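Putative ribose 5-phosphate isomerase (Leishmania infantum, PDB 6FXW) probably interconverts ribose 5-phosphate and ribulose 5-phosphate in the pentose phosphate pathway, as a type B isomerase of the LacAB/RpiB family. Local coordinates at residues A[19-22]-A[23-26]; A[147-150]-A[151-154]. All blocks are in the same frame, centred on the assembly; numbering follows the deposited sequence. Where two conformers were deposited one is given.

Contact 1 of 2, residues A[19-22]-A[23-26]; sequences THQE and IMDM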
loop_
_atom_site.group_PDB
_atom_site.type_symbol
_atom_site.label_atom_id
_atom_site.label_comp_id
_atom_site.label_asym_id
_atom_site.label_seq_id
_atom_site.Cartn_x
_atom_site.Cartn_y
_atom_site.Cartn_z
ATOM N N THR A 19 5.564 18.022 9.304
ATOM C CA THR A 19 4.709 17.101 10.054
ATOM C C THR A 19 5.373 16.534 11.271
ATOM O O THR A 19 4.795 15.731 11.962
ATOM C CB THR A 19 4.241 15.904 9.188
ATOM O OG1 THR A 19 5.368 15.368 8.537
ATOM C CG2 THR A 19 3.182 16.356 8.133
ATOM N N HIS A 20 6.619 16.949 11.612
ATOM C CA HIS A 20 7.328 16.195 12.624
ATOM C C HIS A 20 6.620 16.313 13.987
ATOM O O HIS A 20 6.637 15.381 14.814
ATOM C CB HIS A 20 8.854 16.565 12.758
ATOM C CG HIS A 20 9.133 17.882 13.468
ATOM N ND1 HIS A 20 9.176 19.073 12.808
ATOM C CD2 HIS A 20 9.550 18.137 14.723
ATOM C CE1 HIS A 20 9.544 20.035 13.642
ATOM N NE2 HIS A 20 9.782 19.488 14.823
ATOM N N GLN A 21 6.083 17.503 14.305
ATOM C CA GLN A 21 5.427 17.596 15.609
ATOM C C GLN A 21 4.147 16.747 15.697
ATOM O O GLN A 21 3.915 16.142 16.679
ATOM C CB GLN A 21 5.071 19.071 15.887
ATOM C CG GLN A 21 4.449 19.236 17.298
ATOM C CD GLN A 21 5.381 18.821 18.434
ATOM O OE1 GLN A 21 6.516 19.309 18.498
ATOM N NE2 GLN A 21 4.956 17.901 19.291
ATOM N N GLU A 22 3.442 16.671 14.573
ATOM C CA GLU A 22 2.265 15.736 14.462
ATOM C C GLU A 22 2.668 14.286 14.688
ATOM O O GLU A 22 2.021 13.535 15.382
ATOM C CB GLU A 22 1.570 15.993 13.144
ATOM C CG GLU A 22 0.376 15.089 12.854
ATOM C CD GLU A 22 -0.391 15.406 11.562
ATOM O OE1 GLU A 22 0.017 16.224 10.698
ATOM O OE2 GLU A 22 -1.444 14.728 11.419
ATOM N N ILE A 23 3.807 13.910 14.130
ATOM C CA ILE A 23 4.321 12.542 14.356
ATOM C C ILE A 23 4.714 12.322 15.821
ATOM O O ILE A 23 4.423 11.298 16.421
ATOM C CB ILE A 23 5.488 12.238 13.360
ATOM C CG1 ILE A 23 4.944 12.338 11.937
ATOM C CG2 ILE A 23 6.118 10.929 13.715
ATOM C CD1 ILE A 23 6.001 12.302 10.827
ATOM N N MET A 24 5.394 13.302 16.422
ATOM C CA MET A 24 5.791 13.187 17.840
ATOM C C MET A 24 4.555 13.059 18.688
ATOM O O MET A 24 4.517 12.243 19.578
ATOM C CB MET A 24 6.543 14.413 18.325
ATOM C CG MET A 24 7.950 14.415 17.857
ATOM S SD MET A 24 8.708 15.991 18.252
ATOM C CE MET A 24 8.814 16.023 20.039
ATOM N N ASP A 25 3.527 13.826 18.321
ATOM C CA ASP A 25 2.249 13.720 19.054
ATOM C C ASP A 25 1.652 12.347 18.992
ATOM O O ASP A 25 1.137 11.798 19.990
ATOM C CB ASP A 25 1.217 14.725 18.538
ATOM C CG ASP A 25 1.555 16.156 18.848
ATOM O OD1 ASP A 25 2.408 16.405 19.687
ATOM O OD2 ASP A 25 1.080 17.037 18.134
ATOM N N MET A 26 1.697 11.702 17.829
ATOM C CA MET A 26 1.279 10.273 17.724
ATOM C C MET A 26 2.021 9.298 18.587
ATOM O O MET A 26 1.455 8.334 19.140
ATOM C CB MET A 26 1.365 9.767 16.273
ATOM C CG MET A 26 0.549 10.533 15.329
ATOM S SD MET A 26 0.884 9.925 13.615
ATOM C CE MET A 26 -0.506 10.684 13.113
#
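Gln-21 and Asp-25, one turn apart on helix 20-29, show how an amide can reach forward to a carboxylate along a helix. From CB the Gln-21 chain sets off with CG opposite the backbone N (chi1 -177°), and this CG comes within 4.1 Å of Asp-25 OD2. A bend at chi2 then turns the amide along the helix, toward Asp-25, and brings Gln-21 CD to 4.0 Å from Asp-25 OD1. At the tip the two amide atoms part company. In one of the two conformers of Met-24, OE1 lies 4.0 Å from its SD, a van der Waals approach, while NE2 donates to Asp-25 OD1 at 3.0 Å. The acceptor lies in the amide plane, but the N-H arrives from above the carboxylate, and the two planes are turned 45° from each other. The bond is fairly straight, 157° at the hydrogen.

Four backbone bonds accompany this link, with N-H groups of Ile-23, Met-24, Asp-25 and Met-26 given to the carbonyls of Thr-19 to Glu-22. Ile-23 lays CG1 3.4 Å from Thr-19 O and carries CD1 past Thr-19 OG1. In that same conformer Met-24 brings SD to the edge of the His-20 ring, 5.3 Å from its centroid. That ring is itself stacked on Tyr-38 and bonded through ND1 to Tyr-17 O, which should limit its rotation.

The chemistry thus varies around the helix: Ile-23 carries the apolar packing on Leu-10 of strand 6-12 and Ile-127 of helix 120-131, within the beta-alpha-beta unit of strand 6-12, helix 20-29 and strand 33-38, whereas the exposed amide-carboxylate pair ties successive turns together, with the amide N-H probably easing the negative charge of Asp-25.

Contact 2 of 2, residues A[147-150]-A[151-154]; sequences KITV and IEEE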
loop_
_atom_site.group_PDB
_atom_site.type_symbol
_atom_site.label_atom_id
_atom_site.label_comp_id
_atom_site.label_asym_id
_atom_site.label_seq_id
_atom_site.Cartn_x
_atom_site.Cartn_y
_atom_site.Cartn_z
ATOM N N LYS A 147 21.676 -14.876 12.223
ATOM C CA LYS A 147 22.427 -14.924 10.937
ATOM C C LYS A 147 22.741 -13.551 10.405
ATOM O O LYS A 147 23.763 -13.337 9.803
ATOM C CB LYS A 147 21.791 -15.844 9.911
ATOM C CG LYS A 147 21.854 -17.313 10.288
ATOM C CD LYS A 147 21.160 -18.193 9.247
ATOM C CE LYS A 147 21.459 -19.653 9.595
ATOM N NZ LYS A 147 20.944 -20.570 8.521
ATOM N N ILE A 148 21.818 -12.589 10.564
ATOM C CA ILE A 148 22.115 -11.208 10.193
ATOM C C ILE A 148 23.322 -10.703 11.010
ATOM O O ILE A 148 24.209 -10.030 10.445
ATOM C CB ILE A 148 20.906 -10.304 10.406
ATOM C CG1 ILE A 148 19.722 -10.729 9.545
ATOM C CG2 ILE A 148 21.225 -8.836 10.142
ATOM C CD1 ILE A 148 18.446 -10.001 9.796
ATOM N N THR A 149 23.348 -11.025 12.311
ATOM C CA THR A 149 24.479 -10.632 13.123
ATOM C C THR A 149 25.805 -11.215 12.651
ATOM O O THR A 149 26.843 -10.535 12.557
ATOM C CB THR A 149 24.231 -10.980 14.606
ATOM O OG1 THR A 149 23.040 -10.291 15.030
ATOM C CG2 THR A 149 25.384 -10.579 15.479
ATOM N N VAL A 150 25.722 -12.466 12.243
ATOM C CA VAL A 150 26.954 -13.122 11.701
ATOM C C VAL A 150 27.447 -12.443 10.429
ATOM O O VAL A 150 28.647 -12.185 10.248
ATOM C CB VAL A 150 26.701 -14.595 11.416
ATOM C CG1 VAL A 150 27.908 -15.239 10.702
ATOM C CG2 VAL A 150 26.494 -15.347 12.708
ATOM N N ILE A 151 26.523 -12.086 9.541
ATOM C CA ILE A 151 26.887 -11.337 8.316
ATOM C C ILE A 151 27.557 -10.019 8.656
ATOM O O ILE A 151 28.582 -9.663 8.118
ATOM C CB ILE A 151 25.648 -11.108 7.408
ATOM C CG1 ILE A 151 25.189 -12.435 6.798
ATOM C CG2 ILE A 151 25.986 -10.127 6.307
ATOM C CD1 ILE A 151 23.836 -12.456 6.180
ATOM N N GLU A 152 26.951 -9.298 9.570
ATOM C CA GLU A 152 27.477 -7.993 9.952
ATOM C C GLU A 152 28.871 -8.149 10.490
ATOM O O GLU A 152 29.771 -7.374 10.098
ATOM C CB GLU A 152 26.529 -7.445 11.027
ATOM C CG GLU A 152 26.776 -6.138 11.664
ATOM C CD GLU A 152 25.677 -5.944 12.704
ATOM O OE1 GLU A 152 25.706 -6.548 13.819
ATOM O OE2 GLU A 152 24.719 -5.239 12.349
ATOM N N GLU A 153 29.097 -9.129 11.331
ATOM C CA GLU A 153 30.417 -9.364 11.953
ATOM C C GLU A 153 31.431 -9.742 10.913
ATOM O O GLU A 153 32.584 -9.272 10.960
ATOM C CB GLU A 153 30.371 -10.451 13.020
ATOM C CG GLU A 153 29.669 -9.974 14.297
ATOM C CD GLU A 153 29.376 -11.150 15.246
ATOM O OE1 GLU A 153 28.811 -10.913 16.338
ATOM O OE2 GLU A 153 29.695 -12.317 14.863
ATOM N N GLU A 154 31.052 -10.578 9.967
ATOM C CA GLU A 154 31.954 -10.972 8.916
ATOM C C GLU A 154 32.356 -9.806 7.998
ATOM O O GLU A 154 33.471 -9.725 7.476
ATOM C CB GLU A 154 31.302 -12.121 8.170
ATOM C CG GLU A 154 32.057 -12.608 6.984
ATOM C CD GLU A 154 31.485 -13.902 6.501
ATOM O OE1 GLU A 154 30.262 -14.087 6.644
ATOM O OE2 GLU A 154 32.280 -14.750 6.093
HETATM O O HOH W 1 23.513 -7.509 15.886
#
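Glu-153 N to Thr-149 O and Glu-154 N to Val-150 O, at 2.9 Å each, are the shortest of four backbone bonds that carry helix 139-155 between the segments; Ile-151 N and Glu-152 N make the other two, to Lys-147 O and Ile-148 O. A water also joins side chains three residues apart: it lies 2.9 Å from Thr-149 OG1 and donates to Glu-152 OE1 at 3.2 Å. The other carboxylate oxygen, OE2, is taken by Gly-87 N of the same chain and by a salt bridge to Lys-84 of the second subunit, so the group is gripped at both oxygens. Lys-147 likewise turns outward, its NZ paired with Asp-48 and Asp-51 of that subunit.

Thr-149 places CG2 opposite its backbone N, and this methyl meets OE1 of the exposed Glu-153 at 3.5 Å; the two side chains pass at an angle. Ile-151 folds CG1 back to 3.4 Å from Lys-147 O.

Ile-148 packs on Tyr-49, which begins helix 49-61, and Ile-151 on Phe-85, just after helix 76-83, both in the second subunit. This last modelled helix, about 20 Å from the centre of its own chain, meets that chain at Gly-87, between helix 76-83 and strand 90-92.

How the contacts relate
Each contact is a single turn-to-turn step within one helix, and both are partly buried, with two buried residues apiece; what differs is the surface each helix meets. Contact 1 belongs to the beta-alpha-beta unit joining strands 6-12 and 33-38, so its buried side faces elements of its own chain, and no other subunit touches it. In contact 2 the buried side is an intersubunit face, where charged groups find partners across the boundary. The link between polar side chains is direct in 19-26 but passes through a water in 147-154. The two lie on opposite sides of the chain's centre, about 34 Å apart between centres, and do not touch.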